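Local atomic coordinates of putative HTH-type transcriptional regulator PF0864 (Pyrococcus furiosus, PDB entry 2IA0), a protein that probably binds DNA in a sequence-specific manner as a transcriptional regulator of the AsnC family, though its actual function is not established. Residues 51-54 / 55-58. Residues are numbered along the deposited sequence; the frame is centred on the assembly and turned at random.
Sequences RIKK and LQER
From Leu55 to Arg58, each backbone N donates to the carbonyl O four residues earlier, Arg51 to Lys54, continuing the alpha-helical i to i+4 pattern of helix 45-57 through Arg58 N; the bond from Glu57 N to Lys53 O measures 2.9 Å. Side chains spaced one turn apart then meet along the helix surface. Gln56 lays its extended chain slantwise past Ile52, whose CG2 stands 3.8 Å from Gln56 NE2. With Ile52 CG1 beside the backbone N (chi1 -71°), the CG2 methyl is the branch anti to it and meets the amide. Beyond the turn, NE2 makes a weak hydrogen bond to the hydroxyl of Tyr64 on strand 61-68. With an alanine here in place of Gln56, the Ile52 CG2 methyl would probably lose its amide neighbour and the Tyr64 hydroxyl its weak NE2 partner. Three residues apart, Lys54 and Glu57 form a long salt bridge, NZ to OE1 3.6 Å, reached through a bend in the lysine chain at chi2 (72°). Leu55, by contrast, is buried against Leu23 and Ile61, while Arg51 NH1 makes salt bridges to Asp16 and Asp19. Apolar and polar contacts thus tie this end of the predicted recognition helix to helix 17-26 and strand 61-68, whereas the Lys54–Glu57 pair is likely to contribute only modestly to helix stability.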
ATOM      1  N   ARG A  51      -8.302  16.206 -20.433  1.00 17.96           N
ATOM      2  CA  ARG A  51      -8.570  15.778 -19.049  1.00 18.35           C
ATOM      3  C   ARG A  51      -7.377  15.057 -18.423  1.00 18.35           C
ATOM      4  O   ARG A  51      -7.031  15.334 -17.297  1.00 18.79           O
ATOM      5  CB  ARG A  51      -9.787  14.848 -18.962  1.00 18.02           C
ATOM      6  CG  ARG A  51     -11.084  15.417 -19.463  1.00 18.33           C
ATOM      7  CD  ARG A  51     -11.385  16.707 -18.771  1.00 18.76           C
ATOM      8  NE  ARG A  51     -12.787  17.097 -18.924  1.00 18.29           N
ATOM      9  CZ  ARG A  51     -13.740  16.843 -18.035  1.00 15.00           C
ATOM     10  NH1 ARG A  51     -13.451  16.182 -16.929  1.00 17.17           N
ATOM     11  NH2 ARG A  51     -14.980  17.256 -18.243  1.00 10.21           N
ATOM     12  N   ILE A  52      -6.751  14.141 -19.150  1.00 18.57           N
ATOM     13  CA  ILE A  52      -5.594  13.411 -18.616  1.00 19.31           C
ATOM     14  C   ILE A  52      -4.369  14.301 -18.372  1.00 19.69           C
ATOM     15  O   ILE A  52      -3.770  14.232 -17.284  1.00 20.59           O
ATOM     16  CB  ILE A  52      -5.244  12.169 -19.478  1.00 19.73           C
ATOM     17  CG1 ILE A  52      -6.324  11.091 -19.295  1.00 19.58           C
ATOM     18  CG2 ILE A  52      -3.875  11.611 -19.116  1.00 19.56           C
ATOM     19  CD1 ILE A  52      -6.319  10.043 -20.386  1.00 18.76           C
ATOM     20  N   LYS A  53      -4.022  15.155 -19.351  1.00 19.53           N
ATOM     21  CA  LYS A  53      -2.964  16.148 -19.177  1.00 19.44           C
ATOM     22  C   LYS A  53      -3.248  17.039 -17.969  1.00 19.45           C
ATOM     23  O   LYS A  53      -2.341  17.356 -17.215  1.00 19.81           O
ATOM     24  CB  LYS A  53      -2.752  16.999 -20.445  1.00 19.81           C
ATOM     25  CG  LYS A  53      -1.819  16.374 -21.481  1.00 20.87           C
ATOM     26  CD  LYS A  53      -1.844  17.111 -22.831  1.00 25.60           C
ATOM     27  CE  LYS A  53      -0.769  18.231 -22.947  1.00 27.07           C
ATOM     28  NZ  LYS A  53      -0.597  18.782 -24.373  1.00 29.39           N
ATOM     29  N   LYS A  54      -4.504  17.420 -17.784  1.00 19.62           N
ATOM     30  CA  LYS A  54      -4.889  18.329 -16.713  1.00 20.42           C
ATOM     31  C   LYS A  54      -4.756  17.669 -15.333  1.00 20.51           C
ATOM     32  O   LYS A  54      -4.271  18.300 -14.387  1.00 21.39           O
ATOM     33  CB  LYS A  54      -6.308  18.859 -16.952  1.00 20.51           C
ATOM     34  CG  LYS A  54      -6.539  20.292 -16.513  1.00 22.03           C
ATOM     35  CD  LYS A  54      -5.846  21.311 -17.447  1.00 23.40           C
ATOM     36  CE  LYS A  54      -5.699  22.665 -16.730  1.00 23.38           C
ATOM     37  NZ  LYS A  54      -4.672  23.552 -17.351  1.00 24.25           N
ATOM     38  N   LEU A  55      -5.157  16.399 -15.222  1.00 20.14           N
ATOM     39  CA  LEU A  55      -5.041  15.645 -13.955  1.00 18.98           C
ATOM     40  C   LEU A  55      -3.591  15.360 -13.605  1.00 19.03           C
ATOM     41  O   LEU A  55      -3.201  15.389 -12.432  1.00 18.93           O
ATOM     42  CB  LEU A  55      -5.846  14.342 -13.998  1.00 18.33           C
ATOM     43  CG  LEU A  55      -7.348  14.455 -14.237  1.00 16.39           C
ATOM     44  CD1 LEU A  55      -7.891  13.147 -14.754  1.00 15.35           C
ATOM     45  CD2 LEU A  55      -8.078  14.884 -12.979  1.00 17.40           C
ATOM     46  N   GLN A  56      -2.795  15.100 -14.634  1.00 19.40           N
ATOM     47  CA  GLN A  56      -1.356  14.965 -14.475  1.00 20.13           C
ATOM     48  C   GLN A  56      -0.700  16.274 -13.998  1.00 20.77           C
ATOM     49  O   GLN A  56       0.098  16.244 -13.063  1.00 21.25           O
ATOM     50  CB  GLN A  56      -0.721  14.457 -15.775  1.00 20.14           C
ATOM     51  CG  GLN A  56      -1.022  12.990 -16.104  1.00 19.77           C
ATOM     52  CD  GLN A  56      -0.560  12.594 -17.520  1.00 20.75           C
ATOM     53  OE1 GLN A  56      -0.409  13.433 -18.399  1.00 21.51           O
ATOM     54  NE2 GLN A  56      -0.355  11.313 -17.736  1.00 19.90           N
ATOM     55  N   GLU A  57      -1.048  17.412 -14.610  1.00 21.08           N
ATOM     56  CA  GLU A  57      -0.502  18.718 -14.188  1.00 21.74           C
ATOM     57  C   GLU A  57      -0.834  19.069 -12.737  1.00 21.34           C
ATOM     58  O   GLU A  57       0.031  19.527 -11.998  1.00 21.88           O
ATOM     59  CB  GLU A  57      -0.999  19.877 -15.069  1.00 21.91           C
ATOM     60  CG  GLU A  57      -0.438  19.972 -16.463  1.00 23.22           C
ATOM     61  CD  GLU A  57      -1.227  20.986 -17.305  1.00 26.03           C
ATOM     62  OE1 GLU A  57      -1.421  22.136 -16.842  1.00 24.34           O
ATOM     63  OE2 GLU A  57      -1.666  20.634 -18.426  1.00 27.47           O
ATOM     64  N   ARG A  58      -2.086  18.879 -12.336  1.00 20.97           N
ATOM     65  CA  ARG A  58      -2.500  19.173 -10.952  1.00 20.52           C
ATOM     66  C   ARG A  58      -2.053  18.127  -9.923  1.00 19.23           C
ATOM     67  O   ARG A  58      -2.307  18.291  -8.728  1.00 18.87           O
ATOM     68  CB  ARG A  58      -4.013  19.381 -10.878  1.00 20.79           C
ATOM     69  CG  ARG A  58      -4.499  20.597 -11.687  1.00 25.73           C
ATOM     70  CD  ARG A  58      -6.050  20.737 -11.686  1.00 32.75           C
ATOM     71  NE  ARG A  58      -6.512  21.938 -12.418  1.00 36.38           N
ATOM     72  CZ  ARG A  58      -7.803  22.292 -12.558  1.00 38.84           C
ATOM     73  NH1 ARG A  58      -8.757  21.527 -12.007  1.00 39.08           N
ATOM     74  NH2 ARG A  58      -8.156  23.399 -13.241  1.00 36.47           N
TER